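Local coordinates for lipoate-protein ligase, putative (Streptococcus pneumoniae, PDB 1VQZ), which is a putative lipoate-protein ligase, probably an enzyme, with a family catalytic domain related to the class II tRNA synthetase clan, at residues S112-L124 against F209-Y221. Residues are numbered along the deposited sequence; the frame is centred on the assembly and turned at random.
Sequences SFSTPVINTLAQL and FRDLLLEYMKKEY. With EDO (1,2-ethanediol), chain E.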
ATOM      1  N   SER A 112       3.246  16.682   5.515  1.00 39.17           N
ATOM      2  CA  SER A 112       2.706  17.976   5.148  1.00 39.02           C
ATOM      3  C   SER A 112       1.176  17.961   4.994  1.00 37.64           C
ATOM      4  O   SER A 112       0.530  18.962   5.262  1.00 37.26           O
ATOM      5  CB  SER A 112       3.422  18.557   3.913  1.00 40.70           C
ATOM      6  OG  SER A 112       3.340  17.755   2.774  1.00 36.35           O
ATOM      7  N   PHE A 113       0.614  16.826   4.576  1.00 36.72           N
ATOM      8  CA  PHE A 113      -0.856  16.625   4.462  1.00 35.03           C
ATOM      9  C   PHE A 113      -1.523  16.555   5.831  1.00 34.55           C
ATOM     10  O   PHE A 113      -2.680  16.958   6.017  1.00 34.65           O
ATOM     11  CB  PHE A 113      -1.093  15.331   3.679  1.00 33.61           C
ATOM     12  CG  PHE A 113      -2.541  14.885   3.570  1.00 35.17           C
ATOM     13  CD1 PHE A 113      -3.489  15.661   2.936  1.00 34.74           C
ATOM     14  CD2 PHE A 113      -2.936  13.632   4.087  1.00 34.03           C
ATOM     15  CE1 PHE A 113      -4.828  15.203   2.794  1.00 33.32           C
ATOM     16  CE2 PHE A 113      -4.251  13.166   3.968  1.00 38.20           C
ATOM     17  CZ  PHE A 113      -5.211  13.940   3.316  1.00 34.01           C
ATOM     18  N   SER A 114      -0.757  16.075   6.796  1.00 34.69           N
ATOM     19  CA  SER A 114      -1.277  15.764   8.116  1.00 36.45           C
ATOM     20  C   SER A 114      -1.799  17.026   8.826  1.00 35.98           C
ATOM     21  O   SER A 114      -2.752  16.961   9.578  1.00 33.34           O
ATOM     22  CB  SER A 114      -0.164  15.103   8.932  1.00 38.06           C
ATOM     23  OG  SER A 114       0.729  16.092   9.452  1.00 41.10           O
ATOM     24  N   THR A 115      -1.160  18.174   8.583  1.00 37.60           N
ATOM     25  CA  THR A 115      -1.612  19.425   9.167  1.00 37.32           C
ATOM     26  C   THR A 115      -2.991  19.834   8.644  1.00 36.85           C
ATOM     27  O   THR A 115      -3.889  20.124   9.460  1.00 38.29           O
ATOM     28  CB  THR A 115      -0.555  20.567   9.045  1.00 36.00           C
ATOM     29  OG1 THR A 115       0.419  20.385  10.078  1.00 36.10           O
ATOM     30  CG2 THR A 115      -1.186  21.927   9.244  1.00 39.73           C
ATOM     31  N   PRO A 116      -3.151  19.899   7.307  1.00 35.75           N
ATOM     32  CA  PRO A 116      -4.476  20.045   6.698  1.00 34.29           C
ATOM     33  C   PRO A 116      -5.541  19.082   7.253  1.00 33.32           C
ATOM     34  O   PRO A 116      -6.657  19.533   7.549  1.00 31.15           O
ATOM     35  CB  PRO A 116      -4.212  19.803   5.214  1.00 35.65           C
ATOM     36  CG  PRO A 116      -2.826  20.247   5.011  1.00 37.23           C
ATOM     37  CD  PRO A 116      -2.089  19.892   6.274  1.00 36.37           C
ATOM     38  N   VAL A 117      -5.204  17.805   7.452  1.00 33.10           N
ATOM     39  CA  VAL A 117      -6.181  16.888   8.066  1.00 32.92           C
ATOM     40  C   VAL A 117      -6.522  17.330   9.487  1.00 33.20           C
ATOM     41  O   VAL A 117      -7.692  17.471   9.791  1.00 31.02           O
ATOM     42  CB  VAL A 117      -5.739  15.438   8.027  1.00 33.47           C
ATOM     43  CG1 VAL A 117      -6.807  14.524   8.637  1.00 31.59           C
ATOM     44  CG2 VAL A 117      -5.482  15.017   6.569  1.00 37.08           C
ATOM     45  N   ILE A 118      -5.496  17.611  10.308  1.00 34.14           N
ATOM     46  CA  ILE A 118      -5.657  17.963  11.738  1.00 32.11           C
ATOM     47  C   ILE A 118      -6.517  19.198  11.878  1.00 33.86           C
ATOM     48  O   ILE A 118      -7.375  19.286  12.776  1.00 35.60           O
ATOM     49  CB  ILE A 118      -4.279  18.250  12.443  1.00 32.24           C
ATOM     50  CG1 ILE A 118      -3.380  17.008  12.543  1.00 37.27           C
ATOM     51  CG2 ILE A 118      -4.460  18.845  13.849  1.00 35.50           C
ATOM     52  CD1 ILE A 118      -4.085  15.716  12.797  1.00 48.66           C
ATOM     53  N   ASN A 119      -6.256  20.160  11.008  1.00 34.34           N
ATOM     54  CA  ASN A 119      -6.912  21.448  11.044  1.00 35.47           C
ATOM     55  C   ASN A 119      -8.359  21.391  10.544  1.00 37.66           C
ATOM     56  O   ASN A 119      -9.243  21.985  11.178  1.00 38.30           O
ATOM     57  CB  ASN A 119      -6.105  22.471  10.246  1.00 35.09           C
ATOM     58  CG  ASN A 119      -4.834  22.946  10.986  1.00 36.86           C
ATOM     59  OD1 ASN A 119      -4.650  22.696  12.179  1.00 36.99           O
ATOM     60  ND2 ASN A 119      -3.968  23.645  10.268  1.00 39.75           N
ATOM     61  N   THR A 120      -8.584  20.703   9.424  1.00 35.81           N
ATOM     62  CA  THR A 120      -9.949  20.355   8.943  1.00 36.07           C
ATOM     63  C   THR A 120     -10.755  19.745  10.107  1.00 35.60           C
ATOM     64  O   THR A 120     -11.832  20.231  10.440  1.00 36.16           O
ATOM     65  CB  THR A 120      -9.913  19.382   7.722  1.00 39.62           C
ATOM     66  OG1 THR A 120      -9.160  19.961   6.643  1.00 38.95           O
ATOM     67  CG2 THR A 120     -11.335  19.022   7.191  1.00 35.59           C
ATOM     68  N   LEU A 121     -10.190  18.743  10.779  1.00 34.17           N
ATOM     69  CA  LEU A 121     -10.855  18.111  11.933  1.00 33.28           C
ATOM     70  C   LEU A 121     -11.042  19.074  13.115  1.00 34.19           C
ATOM     71  O   LEU A 121     -12.104  19.059  13.763  1.00 32.65           O
ATOM     72  CB  LEU A 121     -10.103  16.845  12.382  1.00 32.94           C
ATOM     73  CG  LEU A 121     -10.254  15.661  11.406  1.00 30.35           C
ATOM     74  CD1 LEU A 121      -9.309  14.554  11.750  1.00 32.99           C
ATOM     75  CD2 LEU A 121     -11.674  15.123  11.365  1.00 32.41           C
ATOM     76  N   ALA A 122     -10.053  19.937  13.380  1.00 32.64           N
ATOM     77  CA  ALA A 122     -10.212  20.904  14.460  1.00 33.82           C
ATOM     78  C   ALA A 122     -11.331  21.895  14.172  1.00 34.13           C
ATOM     79  O   ALA A 122     -12.013  22.317  15.099  1.00 36.46           O
ATOM     80  CB  ALA A 122      -8.891  21.649  14.768  1.00 33.29           C
ATOM     81  N   GLN A 123     -11.498  22.305  12.921  1.00 34.77           N
ATOM     82  CA  GLN A 123     -12.672  23.112  12.528  1.00 35.67           C
ATOM     83  C   GLN A 123     -13.984  22.390  12.899  1.00 33.10           C
ATOM     84  O   GLN A 123     -14.984  23.025  13.223  1.00 31.17           O
ATOM     85  CB  GLN A 123     -12.690  23.337  11.001  1.00 35.85           C
ATOM     86  CG  GLN A 123     -13.764  24.341  10.482  1.00 43.48           C
ATOM     87  CD  GLN A 123     -14.737  23.791   9.393  1.00 53.19           C
ATOM     88  OE1 GLN A 123     -15.337  22.732   9.574  1.00 66.43           O
ATOM     89  NE2 GLN A 123     -14.926  24.550   8.293  1.00 44.03           N
ATOM     90  N   LEU A 124     -13.971  21.065  12.783  1.00 32.95           N
ATOM     91  CA  LEU A 124     -15.146  20.250  13.012  1.00 31.02           C
ATOM     92  C   LEU A 124     -15.349  19.861  14.482  1.00 30.47           C
ATOM     93  O   LEU A 124     -16.280  19.141  14.801  1.00 32.33           O
ATOM     94  CB  LEU A 124     -15.078  19.031  12.087  1.00 34.06           C
ATOM     95  CG  LEU A 124     -15.089  19.360  10.577  1.00 32.68           C
ATOM     96  CD1 LEU A 124     -14.874  18.117   9.696  1.00 35.95           C
ATOM     97  CD2 LEU A 124     -16.382  20.084  10.158  1.00 35.98           C
ATOM     98  N   PHE A 209     -16.708  15.788   3.865  1.00 30.09           N
ATOM     99  CA  PHE A 209     -15.388  15.749   4.471  1.00 30.57           C
ATOM    100  C   PHE A 209     -14.264  15.869   3.396  1.00 27.61           C
ATOM    101  O   PHE A 209     -13.318  16.655   3.539  1.00 27.94           O
ATOM    102  CB  PHE A 209     -15.226  14.463   5.294  1.00 30.37           C
ATOM    103  CG  PHE A 209     -13.909  14.399   6.039  1.00 27.11           C
ATOM    104  CD1 PHE A 209     -13.649  15.290   7.067  1.00 30.80           C
ATOM    105  CD2 PHE A 209     -12.921  13.519   5.665  1.00 33.75           C
ATOM    106  CE1 PHE A 209     -12.413  15.277   7.758  1.00 33.93           C
ATOM    107  CE2 PHE A 209     -11.697  13.486   6.348  1.00 33.30           C
ATOM    108  CZ  PHE A 209     -11.446  14.379   7.399  1.00 32.94           C
ATOM    109  N   ARG A 210     -14.390  15.072   2.345  1.00 29.81           N
ATOM    110  CA  ARG A 210     -13.476  15.112   1.186  1.00 29.90           C
ATOM    111  C   ARG A 210     -13.328  16.537   0.614  1.00 30.99           C
ATOM    112  O   ARG A 210     -12.216  17.028   0.376  1.00 31.69           O
ATOM    113  CB  ARG A 210     -14.023  14.175   0.121  1.00 33.00           C
ATOM    114  CG  ARG A 210     -13.271  14.171  -1.221  1.00 25.01           C
ATOM    115  CD  ARG A 210     -14.092  13.524  -2.319  1.00 25.74           C
ATOM    116  NE  ARG A 210     -15.250  14.367  -2.617  1.00 31.26           N
ATOM    117  CZ  ARG A 210     -16.356  13.985  -3.260  1.00 34.26           C
ATOM    118  NH1 ARG A 210     -16.471  12.782  -3.731  1.00 32.38           N
ATOM    119  NH2 ARG A 210     -17.348  14.837  -3.458  1.00 40.40           N
ATOM    120  N   ASP A 211     -14.457  17.189   0.393  1.00 30.61           N
ATOM    121  CA  ASP A 211     -14.460  18.520  -0.157  1.00 32.35           C
ATOM    122  C   ASP A 211     -13.884  19.564   0.806  1.00 33.19           C
ATOM    123  O   ASP A 211     -13.221  20.489   0.347  1.00 32.49           O
ATOM    124  CB  ASP A 211     -15.860  18.867  -0.635  1.00 33.62           C
ATOM    125  CG  ASP A 211     -16.276  18.023  -1.855  1.00 32.18           C
ATOM    126  OD1 ASP A 211     -15.426  17.283  -2.386  1.00 35.05           O
ATOM    127  OD2 ASP A 211     -17.428  18.122  -2.326  1.00 39.18           O
ATOM    128  N   LEU A 212     -14.116  19.415   2.121  1.00 30.23           N
ATOM    129  CA  LEU A 212     -13.470  20.304   3.114  1.00 27.82           C
ATOM    130  C   LEU A 212     -11.967  20.129   3.102  1.00 27.71           C
ATOM    131  O   LEU A 212     -11.226  21.089   3.176  1.00 27.36           O
ATOM    132  CB  LEU A 212     -13.973  20.035   4.530  1.00 29.34           C
ATOM    133  CG  LEU A 212     -15.309  20.620   4.938  1.00 24.53           C
ATOM    134  CD1 LEU A 212     -15.863  19.919   6.243  1.00 30.44           C
ATOM    135  CD2 LEU A 212     -15.290  22.116   5.121  1.00 29.35           C
ATOM    136  N   LEU A 213     -11.501  18.892   2.990  1.00 27.91           N
ATOM    137  CA  LEU A 213     -10.052  18.657   2.868  1.00 28.68           C
ATOM    138  C   LEU A 213      -9.450  19.310   1.623  1.00 27.13           C
ATOM    139  O   LEU A 213      -8.399  19.951   1.704  1.00 27.80           O
ATOM    140  CB  LEU A 213      -9.731  17.169   2.832  1.00 25.23           C
ATOM    141  CG  LEU A 213      -9.527  16.408   4.104  1.00 35.29           C
ATOM    142  CD1 LEU A 213      -9.064  15.007   3.706  1.00 38.27           C
ATOM    143  CD2 LEU A 213      -8.486  17.116   5.008  1.00 36.03           C
ATOM    144  N   LEU A 214     -10.101  19.123   0.481  1.00 29.37           N
ATOM    145  CA  LEU A 214      -9.622  19.704  -0.769  1.00 30.15           C
ATOM    146  C   LEU A 214      -9.655  21.213  -0.621  1.00 26.53           C
ATOM    147  O   LEU A 214      -8.674  21.892  -0.973  1.00 31.14           O
ATOM    148  CB  LEU A 214     -10.465  19.248  -1.973  1.00 33.25           C
ATOM    149  CG  LEU A 214      -9.983  19.798  -3.330  1.00 35.97           C
ATOM    150  CD1 LEU A 214      -8.574  19.277  -3.660  1.00 40.97           C
ATOM    151  CD2 LEU A 214     -10.922  19.458  -4.485  1.00 34.62           C
ATOM    152  N   GLU A 215     -10.749  21.750  -0.085  1.00 26.60           N
ATOM    153  CA  GLU A 215     -10.839  23.222   0.132  1.00 28.69           C
ATOM    154  C   GLU A 215      -9.681  23.704   1.031  1.00 29.09           C
ATOM    155  O   GLU A 215      -9.028  24.733   0.762  1.00 27.77           O
ATOM    156  CB  GLU A 215     -12.214  23.646   0.710  1.00 30.05           C
ATOM    157  CG  GLU A 215     -13.323  23.904  -0.359  1.00 35.92           C
ATOM    158  CD  GLU A 215     -12.947  24.988  -1.445  1.00 57.72           C
ATOM    159  OE1 GLU A 215     -12.638  26.157  -1.058  1.00 45.87           O
ATOM    160  OE2 GLU A 215     -12.966  24.666  -2.675  1.00 63.31           O
ATOM    161  N   TYR A 216      -9.381  22.947   2.084  1.00 25.92           N
ATOM    162  CA  TYR A 216      -8.206  23.287   2.868  1.00 26.98           C
ATOM    163  C   TYR A 216      -6.911  23.283   2.059  1.00 24.75           C
ATOM    164  O   TYR A 216      -6.077  24.204   2.203  1.00 26.40           O
ATOM    165  CB  TYR A 216      -8.045  22.361   4.071  1.00 28.14           C
ATOM    166  CG  TYR A 216      -7.049  22.899   5.074  1.00 34.18           C
ATOM    167  CD1 TYR A 216      -5.671  22.752   4.869  1.00 41.23           C
ATOM    168  CD2 TYR A 216      -7.472  23.597   6.199  1.00 38.15           C
ATOM    169  CE1 TYR A 216      -4.737  23.266   5.781  1.00 41.63           C
ATOM    170  CE2 TYR A 216      -6.534  24.113   7.125  1.00 40.80           C
ATOM    171  CZ  TYR A 216      -5.175  23.941   6.899  1.00 27.22           C
ATOM    172  OH  TYR A 216      -4.270  24.419   7.812  1.00 40.30           O
HETATM  173  N   MSE A 217      -6.733  22.260   1.220  1.00 28.01           N
HETATM  174  CA  MSE A 217      -5.488  22.114   0.453  1.00 30.31           C
HETATM  175  C   MSE A 217      -5.291  23.313  -0.463  1.00 27.71           C
HETATM  176  O   MSE A 217      -4.174  23.863  -0.560  1.00 24.75           O
HETATM  177  CB  MSE A 217      -5.471  20.792  -0.317  1.00 31.60           C
HETATM  178  CG  MSE A 217      -5.159  19.594   0.610  1.00 31.71           C
HETATM  179 SE   MSE A 217      -3.257  19.566   1.318  1.00 46.06          SE
HETATM  180  CE  MSE A 217      -2.354  19.083  -0.329  1.00 42.63           C
ATOM    181  N   LYS A 218      -6.402  23.742  -1.069  1.00 26.18           N
ATOM    182  CA  LYS A 218      -6.440  24.869  -1.988  1.00 28.99           C
ATOM    183  C   LYS A 218      -6.050  26.179  -1.292  1.00 29.90           C
ATOM    184  O   LYS A 218      -5.411  27.068  -1.889  1.00 31.52           O
ATOM    185  CB  LYS A 218      -7.829  24.971  -2.675  1.00 30.19           C
ATOM    186  CG  LYS A 218      -7.965  23.956  -3.807  1.00 30.87           C
ATOM    187  CD  LYS A 218      -9.373  23.567  -4.190  1.00 34.82           C
ATOM    188  CE  LYS A 218      -9.924  24.387  -5.317  1.00 37.56           C
ATOM    189  NZ  LYS A 218     -11.247  23.883  -5.758  1.00 38.70           N
ATOM    190  N   LYS A 219      -6.383  26.257  -0.013  1.00 30.44           N
ATOM    191  CA  LYS A 219      -6.149  27.442   0.777  1.00 30.84           C
ATOM    192  C   LYS A 219      -4.673  27.456   1.161  1.00 30.20           C
ATOM    193  O   LYS A 219      -4.007  28.472   1.059  1.00 29.36           O
ATOM    194  CB  LYS A 219      -7.059  27.418   2.016  1.00 32.11           C
ATOM    195  CG  LYS A 219      -7.618  28.774   2.375  1.00 37.73           C
ATOM    196  N   GLU A 220      -4.177  26.285   1.553  1.00 31.28           N
ATOM    197  CA  GLU A 220      -2.755  26.057   1.860  1.00 31.21           C
ATOM    198  C   GLU A 220      -1.862  26.300   0.619  1.00 28.45           C
ATOM    199  O   GLU A 220      -0.811  26.953   0.712  1.00 27.12           O
ATOM    200  CB  GLU A 220      -2.610  24.640   2.428  1.00 32.67           C
ATOM    201  CG  GLU A 220      -1.300  24.309   3.140  1.00 40.89           C
ATOM    202  CD  GLU A 220      -1.255  24.809   4.581  1.00 40.19           C
ATOM    203  OE1 GLU A 220      -1.328  26.036   4.778  1.00 34.71           O
ATOM    204  OE2 GLU A 220      -1.132  23.971   5.507  1.00 47.40           O
ATOM    205  N   TYR A 221      -2.322  25.855  -0.545  1.00 26.18           N
ATOM    206  CA  TYR A 221      -1.564  25.955  -1.789  1.00 25.74           C
ATOM    207  C   TYR A 221      -2.341  26.670  -2.897  1.00 25.84           C
ATOM    208  O   TYR A 221      -2.866  26.022  -3.827  1.00 25.79           O
ATOM    209  CB  TYR A 221      -1.137  24.553  -2.249  1.00 26.91           C
ATOM    210  CG  TYR A 221      -0.355  23.757  -1.199  1.00 26.42           C
ATOM    211  CD1 TYR A 221       1.013  23.952  -1.018  1.00 24.72           C
ATOM    212  CD2 TYR A 221      -0.995  22.811  -0.399  1.00 27.52           C
ATOM    213  CE1 TYR A 221       1.726  23.220  -0.057  1.00 30.25           C
ATOM    214  CE2 TYR A 221      -0.298  22.092   0.574  1.00 22.49           C
ATOM    215  CZ  TYR A 221       1.064  22.303   0.739  1.00 25.68           C
ATOM    216  OH  TYR A 221       1.750  21.569   1.699  1.00 26.93           O
TER
HETATM  217  C1  EDO E 403     -13.983  21.045  -3.517  1.00 59.78           C
HETATM  218  O1  EDO E 403     -14.443  21.849  -2.443  1.00 61.29           O
HETATM  219  C2  EDO E 403     -14.965  21.106  -4.677  1.00 60.40           C
HETATM  220  O2  EDO E 403     -14.353  20.531  -5.855  1.00 62.03           O
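Two helices lying against the mixed sheet of the ligase catalytic domain, 110-123 and 206-220, pack here, and the join illustrates knobs-into-holes packing working in both directions; the axes of 112-123 and 209-220 approach to 9.6 Å, with their directions 122° apart. Thr120 is the knob from one side, set among Phe209, Leu212, Leu213 and Tyr216; its CG2 lies 3.9 Å from Leu212 CB, while OG1 turns back to Pro116 O at 2.7 Å. That carbonyl also accepts Thr120 N, the two donors reaching it from opposite faces. Leu213 answers from the other helix, placing CD1 by Phe113 CZ and CD2 against Val117 and Thr120. Tyr216, its CG anti to the backbone N (chi1 -166°), is thrown across helix 110-123, where Pro116 CB comes to 3.3 Å from Tyr216 CD1 and Pro116 O stands over the centre of one ring face. Its hydroxyl takes a nearly straight hydrogen bond from Asn119, ND2 to OH 2.6 Å (167°), with the Tyr216 oxygen lying in the plane of the Asn119 amide. Met217, present as selenomethionine, brings SE to the edge of the Phe113 ring and to 3.8 Å from Pro116 CG. Toward the sheet, Phe113 stacks on Tyr96, while Leu213 and Met217 touch strand 42-47. Apolar interdigitation thus joins the helices, while the Thr120 hydroxyl spends its proton on Pro116 O and the Asn119 bond probably helps hold the phenol end of Tyr216.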